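Local coordinates for NDP-N-acetyl-D-galactosaminuronic acid dehydrogenase (Methanosarcina mazei Go1, PDB 3G79), which probably oxidises UDP-N-acetyl-mannosamine to the corresponding uronate, using two NAD+ molecules and a water, at residues 10-15 with 207-212; 166-169 with 173-176. All blocks are in the same frame, centred on the assembly; numbering follows the deposited sequence.

How the contacts relate
Both contacts lie at one end of the NAD-binding domain, each centred about 32 Å from the centre of the chain, and their own centres are about 13 Å apart. Helix 7-15 joins them: contact 1 sets one flank of it against helix 204-214, while Leu-11 CD1 packs 3.5 Å from Asp-173 O of contact 2. Contact 2 is a short-range turn whose sequence falls entirely between the two distant segments of contact 1. The turn enters the sheet of the NAD-binding domain at the start of strand 175-178, whereas Rossmann domains typically bind the dinucleotide at the opposite, C-terminal edge of their parallel strands, so neither contact appears to belong to the cofactor site.

Contact 1: 10-15 with 207-212; sequences KLLKER and TKRAVE
Arg-209 spans the gap between two helices to lie against Leu-12, where their backbones are nearest at a CA-CA distance of 7.9 Å between these two residues. Its CB faces Leu-12 CD2 from 4.4 Å. The side chain leaves with CG anti to the backbone N (chi1 -171°) and turns about its CB-CG bond (chi2 51°), so that CD and NE pass Leu-12 at a slant. The next carbon out, Arg-209 CG, passes Leu-12 CD1 at 4.3 Å, and CD then sits 4.1 Å from Leu-12 CG. Arg-209 NE meets the same isobutyl group, with Leu-12 CD1 at 4.1 Å; buried here, NE has no hydrogen-bond partner in the model. Leu-12 thus covers one face of the guanidinium through CG.

Helix 204-214 is the connecting helix of a beta-alpha-beta crossover between the parallel neighbours 197-201 and 223-227, the last two strands of the Rossmann-type sheet, and helix 7-15 is the segment that leads into its first strand, 20-24. The contact therefore ties the N-terminal helix to the far end of the domain's sequence.

At the tip, the two terminal nitrogens diverge. NH1 turns back to its own helix and makes a salt bridge with Glu-212 OE1 at 3.1 Å, weak as a hydrogen bond. NH2 bonds to Gly-16 O, just past the end of helix 7-15, where the helix dipole may favour a positive charge. Arg-15 contributes its aliphatic part, CG approaching Arg-209 NH2 obliquely at 4.2 Å, before its own guanidinium leads away, with NE in a long, weak ion pair with Asp-103.

Contact 2: 166-169 with 173-176; sequences SGLK and DFAL
Asp-173 and Lys-169 grip each other by two short bonds that run in opposite senses. The amide of Lys-169 donates to Asp-173 OD1 at 2.8 Å, using the carboxylate's anti lone pair, while the amide of Asp-173 returns a bond of 2.8 Å to Lys-169 O. That carbonyl also receives a weak bond from the next amide, Phe-174 N at 3.4 Å, so the oxygen is held from two consecutive peptides. With CG beside its own backbone N (chi1 -62°), the Asp-173 carboxylate reaches back to the Lys-169 amide; its other oxygen, OD2, forms a salt bridge with Lys-7.

The close packing lies on the inner side of this turn. Leu-168 places CB 3.6 Å from Asp-173 OD1 and also meets the phenyl ring, CB to Phe-174 CD2 being 4.1 Å. Because CG of Phe-174 sits between its backbone N and carbonyl carbon (chi1 64°), the ring is brought against the Leu-168 to Lys-169 backbone: Leu-168 O lies at its edge, near the ring plane, and Lys-169 C approaches CE2 obliquely at 3.6 Å. Ser-166 OG, also oblique to the ring and 4.3 Å from Phe-174 CE2, accepts from Leu-168 N at 3.1 Å in an ST turn while bonding to Leu-162 O. Leu-137 and Leu-162 of the surrounding fold also touch the ring.

The outer side is looser. Lys-169 touches OD1 with CB and CG, then bends (chi2 -84°) and leads its amine away from Asp-173; the residue is solvent-exposed. Gly-167, also exposed, leaves helical geometry with a positive phi. These residues flank the connection from helix to strand in a Rossmann beta-alpha-beta crossover, in which helix 154-166 crosses from strand 142-145 to its parallel neighbour 175-178.

Contact 1: 10-15 with 207-212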
ATOM      1  N   LYS A  10      -2.027   8.358  42.100  1.00 34.19           N
ATOM      2  CA  LYS A  10      -2.082   9.170  43.339  1.00 35.05           C
ATOM      3  C   LYS A  10      -0.918  10.167  43.410  1.00 34.51           C
ATOM      4  O   LYS A  10      -1.131  11.373  43.630  1.00 34.89           O
ATOM      5  CB  LYS A  10      -2.015   8.304  44.602  1.00 36.10           C
ATOM      6  CG  LYS A  10      -3.196   7.412  44.903  1.00 61.44           C
ATOM      7  CD  LYS A  10      -2.802   6.391  45.991  1.00 39.02           C
ATOM      8  CE  LYS A  10      -4.017   5.755  46.689  1.00 61.52           C
ATOM      9  NZ  LYS A  10      -5.032   5.226  45.733  1.00 40.00           N
ATOM     10  N   LEU A  11       0.300   9.643  43.226  1.00 32.71           N
ATOM     11  CA  LEU A  11       1.497  10.454  43.178  1.00 31.79           C
ATOM     12  C   LEU A  11       1.347  11.523  42.148  1.00 31.34           C
ATOM     13  O   LEU A  11       1.725  12.643  42.381  1.00 31.80           O
ATOM     14  CB  LEU A  11       2.687   9.613  42.770  1.00 31.57           C
ATOM     15  CG  LEU A  11       3.246   8.698  43.819  1.00 28.42           C
ATOM     16  CD1 LEU A  11       4.130   7.682  43.157  1.00 30.63           C
ATOM     17  CD2 LEU A  11       4.015   9.618  44.735  1.00 31.37           C
ATOM     18  N   LEU A  12       0.827  11.144  40.988  1.00 31.01           N
ATOM     19  CA  LEU A  12       0.587  12.085  39.924  1.00 31.15           C
ATOM     20  C   LEU A  12      -0.460  13.134  40.305  1.00 32.64           C
ATOM     21  O   LEU A  12      -0.205  14.317  40.134  1.00 33.50           O
ATOM     22  CB  LEU A  12       0.243  11.363  38.619  1.00 29.74           C
ATOM     23  CG  LEU A  12       1.249  11.092  37.488  1.00 32.81           C
ATOM     24  CD1 LEU A  12       2.717  11.281  37.854  1.00 27.71           C
ATOM     25  CD2 LEU A  12       0.987   9.689  36.944  1.00 27.66           C
ATOM     26  N   LYS A  13      -1.603  12.740  40.859  1.00 33.73           N
ATOM     27  CA  LYS A  13      -2.607  13.766  41.193  1.00 35.49           C
ATOM     28  C   LYS A  13      -2.054  14.667  42.291  1.00 36.39           C
ATOM     29  O   LYS A  13      -2.290  15.864  42.273  1.00 37.05           O
ATOM     30  CB  LYS A  13      -4.000  13.195  41.558  1.00 36.49           C
ATOM     31  CG  LYS A  13      -4.976  12.955  40.322  1.00 76.25           C
ATOM     32  CD  LYS A  13      -5.351  14.220  39.415  1.00 38.97           C
ATOM     33  CE  LYS A  13      -6.284  13.839  38.223  1.00 76.23           C
ATOM     34  NZ  LYS A  13      -6.006  14.505  36.881  1.00 39.18           N
ATOM     35  N   GLU A  14      -1.315  14.072  43.223  1.00 36.11           N
ATOM     36  CA  GLU A  14      -0.653  14.790  44.301  1.00 36.67           C
ATOM     37  C   GLU A  14       0.491  15.759  43.850  1.00 35.30           C
ATOM     38  O   GLU A  14       0.711  16.786  44.502  1.00 33.57           O
ATOM     39  CB  GLU A  14      -0.198  13.774  45.365  1.00 38.28           C
ATOM     40  CG  GLU A  14       1.149  14.038  46.022  1.00 67.26           C
ATOM     41  CD  GLU A  14       1.650  12.856  46.865  1.00 41.52           C
ATOM     42  OE1 GLU A  14       2.841  12.896  47.274  1.00 67.27           O
ATOM     43  OE2 GLU A  14       0.854  11.911  47.117  1.00 67.31           O
ATOM     44  N   ARG A  15       1.189  15.435  42.745  1.00 35.21           N
ATOM     45  CA  ARG A  15       2.259  16.297  42.176  1.00 34.97           C
ATOM     46  C   ARG A  15       1.599  17.466  41.451  1.00 34.56           C
ATOM     47  O   ARG A  15       2.157  18.536  41.343  1.00 34.00           O
ATOM     48  CB  ARG A  15       3.216  15.487  41.252  1.00 35.90           C
ATOM     49  CG  ARG A  15       4.582  16.145  40.802  1.00 29.18           C
ATOM     50  CD  ARG A  15       5.912  15.217  41.022  1.00 37.26           C
ATOM     51  NE  ARG A  15       7.228  15.930  40.919  1.00 28.72           N
ATOM     52  CZ  ARG A  15       8.375  15.496  41.434  1.00 36.86           C
ATOM     53  NH1 ARG A  15       8.391  14.370  42.125  1.00 28.46           N
ATOM     54  NH2 ARG A  15       9.526  16.186  41.275  1.00 29.99           N
ATOM     55  N   THR A 207       0.852   7.333  29.866  1.00 26.26           N
ATOM     56  CA  THR A 207       0.251   7.880  28.650  1.00 26.17           C
ATOM     57  C   THR A 207      -0.474   9.193  28.894  1.00 27.15           C
ATOM     58  O   THR A 207      -0.252  10.151  28.169  1.00 28.26           O
ATOM     59  CB  THR A 207      -0.730   6.868  27.984  1.00 25.76           C
ATOM     60  OG1 THR A 207      -0.013   5.727  27.498  1.00 23.81           O
ATOM     61  CG2 THR A 207      -1.393   7.461  26.819  1.00 21.59           C
ATOM     62  N   LYS A 208      -1.352   9.242  29.896  1.00 28.10           N
ATOM     63  CA  LYS A 208      -2.143  10.432  30.156  1.00 28.59           C
ATOM     64  C   LYS A 208      -1.289  11.559  30.696  1.00 28.18           C
ATOM     65  O   LYS A 208      -1.558  12.739  30.392  1.00 28.28           O
ATOM     66  CB  LYS A 208      -3.309  10.148  31.099  1.00 30.15           C
ATOM     67  CG  LYS A 208      -4.673  10.384  30.440  1.00 69.18           C
ATOM     68  CD  LYS A 208      -5.687   9.273  30.775  1.00 32.52           C
ATOM     69  CE  LYS A 208      -6.644   9.038  29.617  1.00 69.19           C
ATOM     70  NZ  LYS A 208      -6.899   7.574  29.414  1.00 33.50           N
ATOM     71  N   ARG A 209      -0.268  11.209  31.481  1.00 26.49           N
ATOM     72  CA  ARG A 209       0.663  12.215  31.987  1.00 26.63           C
ATOM     73  C   ARG A 209       1.451  12.778  30.821  1.00 26.07           C
ATOM     74  O   ARG A 209       1.796  13.985  30.806  1.00 25.21           O
ATOM     75  CB  ARG A 209       1.634  11.627  33.021  1.00 27.69           C
ATOM     76  CG  ARG A 209       2.502  12.635  33.766  1.00 31.28           C
ATOM     77  CD  ARG A 209       1.683  13.739  34.342  1.00 27.73           C
ATOM     78  NE  ARG A 209       2.411  14.479  35.374  1.00 31.63           N
ATOM     79  CZ  ARG A 209       1.866  15.399  36.173  1.00 28.32           C
ATOM     80  NH1 ARG A 209       0.576  15.718  36.063  1.00 30.63           N
ATOM     81  NH2 ARG A 209       2.617  16.001  37.081  1.00 30.88           N
ATOM     82  N   ALA A 210       1.722  11.932  29.825  1.00 25.65           N
ATOM     83  CA  ALA A 210       2.588  12.402  28.732  1.00 26.16           C
ATOM     84  C   ALA A 210       1.808  13.259  27.728  1.00 27.33           C
ATOM     85  O   ALA A 210       2.305  14.305  27.276  1.00 28.55           O
ATOM     86  CB  ALA A 210       3.322  11.267  28.072  1.00 25.19           C
ATOM     87  N   VAL A 211       0.579  12.852  27.419  1.00 26.26           N
ATOM     88  CA  VAL A 211      -0.328  13.695  26.657  1.00 26.53           C
ATOM     89  C   VAL A 211      -0.311  15.142  27.187  1.00 27.44           C
ATOM     90  O   VAL A 211      -0.228  16.084  26.410  1.00 28.94           O
ATOM     91  CB  VAL A 211      -1.770  13.119  26.669  1.00 26.71           C
ATOM     92  CG1 VAL A 211      -2.760  14.113  26.075  1.00 17.10           C
ATOM     93  CG2 VAL A 211      -1.824  11.817  25.882  1.00 15.81           C
ATOM     94  N   GLU A 212      -0.337  15.311  28.504  1.00 27.25           N
ATOM     95  CA  GLU A 212      -0.297  16.628  29.140  1.00 28.21           C
ATOM     96  C   GLU A 212       0.995  17.397  28.845  1.00 28.72           C
ATOM     97  O   GLU A 212       0.997  18.647  28.786  1.00 28.95           O
ATOM     98  CB  GLU A 212      -0.467  16.492  30.649  1.00 29.58           C
ATOM     99  CG  GLU A 212      -1.665  15.647  31.076  1.00 40.22           C
ATOM    100  CD  GLU A 212      -1.744  15.436  32.589  1.00 32.24           C
ATOM    101  OE1 GLU A 212      -0.979  16.077  33.357  1.00 40.47           O
ATOM    102  OE2 GLU A 212      -2.574  14.594  33.010  1.00 40.95           O
TER

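Contact 2: 166-169 with 173-176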
ATOM      1  N   SER A 166      17.738   4.435  40.077  1.00 33.82           N
ATOM      2  CA  SER A 166      16.922   5.136  41.032  1.00 34.15           C
ATOM      3  C   SER A 166      16.599   4.208  42.190  1.00 35.16           C
ATOM      4  O   SER A 166      16.513   4.633  43.342  1.00 35.93           O
ATOM      5  CB  SER A 166      15.622   5.611  40.379  1.00 34.07           C
ATOM      6  OG  SER A 166      14.889   4.505  39.869  1.00 28.00           O
ATOM      7  N   GLY A 167      16.425   2.932  41.876  1.00 35.11           N
ATOM      8  CA  GLY A 167      15.859   1.984  42.813  1.00 34.41           C
ATOM      9  C   GLY A 167      14.367   2.170  43.023  1.00 34.18           C
ATOM     10  O   GLY A 167      13.899   1.889  44.119  1.00 35.91           O
ATOM     11  N   LEU A 168      13.623   2.637  42.008  1.00 31.90           N
ATOM     12  CA  LEU A 168      12.164   2.814  42.101  1.00 30.05           C
ATOM     13  C   LEU A 168      11.528   2.051  40.949  1.00 29.62           C
ATOM     14  O   LEU A 168      12.231   1.577  40.080  1.00 28.95           O
ATOM     15  CB  LEU A 168      11.746   4.286  41.977  1.00 28.98           C
ATOM     16  CG  LEU A 168      12.402   5.466  42.720  1.00 42.60           C
ATOM     17  CD1 LEU A 168      12.254   6.702  41.887  1.00 28.43           C
ATOM     18  CD2 LEU A 168      11.841   5.738  44.107  1.00 28.35           C
ATOM     19  N   LYS A 169      10.204   1.977  40.905  1.00 29.54           N
ATOM     20  CA  LYS A 169       9.548   1.132  39.913  1.00 30.07           C
ATOM     21  C   LYS A 169       8.764   1.938  38.899  1.00 29.87           C
ATOM     22  O   LYS A 169       7.994   2.822  39.258  1.00 30.36           O
ATOM     23  CB  LYS A 169       8.615   0.113  40.577  1.00 30.37           C
ATOM     24  CG  LYS A 169       9.322  -0.874  41.478  1.00 44.79           C
ATOM     25  CD  LYS A 169       9.868  -2.010  40.673  1.00 31.84           C
ATOM     26  CE  LYS A 169      10.724  -2.947  41.526  1.00 45.31           C
ATOM     27  NZ  LYS A 169      11.335  -4.033  40.672  1.00 31.52           N
ATOM     28  N   ASP A 173       6.079   3.994  40.847  1.00 31.69           N
ATOM     29  CA  ASP A 173       6.717   5.178  41.435  1.00 31.75           C
ATOM     30  C   ASP A 173       6.856   6.351  40.483  1.00 30.42           C
ATOM     31  O   ASP A 173       6.770   7.487  40.893  1.00 30.57           O
ATOM     32  CB  ASP A 173       8.084   4.819  42.031  1.00 33.49           C
ATOM     33  CG  ASP A 173       7.978   3.814  43.157  1.00 41.41           C
ATOM     34  OD1 ASP A 173       8.655   2.761  43.109  1.00 34.89           O
ATOM     35  OD2 ASP A 173       7.198   4.072  44.094  1.00 34.92           O
ATOM     36  N   PHE A 174       7.110   6.077  39.209  1.00 29.65           N
ATOM     37  CA  PHE A 174       7.288   7.128  38.228  1.00 28.25           C
ATOM     38  C   PHE A 174       6.635   6.700  36.918  1.00 27.70           C
ATOM     39  O   PHE A 174       6.305   5.507  36.735  1.00 28.22           O
ATOM     40  CB  PHE A 174       8.774   7.484  38.077  1.00 28.20           C
ATOM     41  CG  PHE A 174       9.615   6.362  37.531  1.00 34.49           C
ATOM     42  CD1 PHE A 174       9.758   6.188  36.153  1.00 28.75           C
ATOM     43  CD2 PHE A 174      10.285   5.490  38.392  1.00 29.17           C
ATOM     44  CE1 PHE A 174      10.539   5.170  35.620  1.00 34.03           C
ATOM     45  CE2 PHE A 174      11.078   4.445  37.870  1.00 34.72           C
ATOM     46  CZ  PHE A 174      11.201   4.290  36.467  1.00 30.05           C
ATOM     47  N   ALA A 175       6.408   7.680  36.040  1.00 26.18           N
ATOM     48  CA  ALA A 175       5.710   7.487  34.776  1.00 24.98           C
ATOM     49  C   ALA A 175       6.727   7.442  33.623  1.00 25.56           C
ATOM     50  O   ALA A 175       7.720   8.190  33.628  1.00 26.52           O
ATOM     51  CB  ALA A 175       4.723   8.627  34.582  1.00 24.25           C
ATOM     52  N   LEU A 176       6.475   6.589  32.625  1.00 24.44           N
ATOM     53  CA  LEU A 176       7.421   6.368  31.545  1.00 22.64           C
ATOM     54  C   LEU A 176       6.703   6.338  30.215  1.00 22.23           C
ATOM     55  O   LEU A 176       5.762   5.572  30.040  1.00 22.75           O
ATOM     56  CB  LEU A 176       8.101   5.024  31.720  1.00 21.83           C
ATOM     57  CG  LEU A 176       9.560   4.736  31.394  1.00 20.89           C
ATOM     58  CD1 LEU A 176       9.796   3.229  31.194  1.00 22.44           C
ATOM     59  CD2 LEU A 176      10.233   5.532  30.328  1.00 21.91           C
TER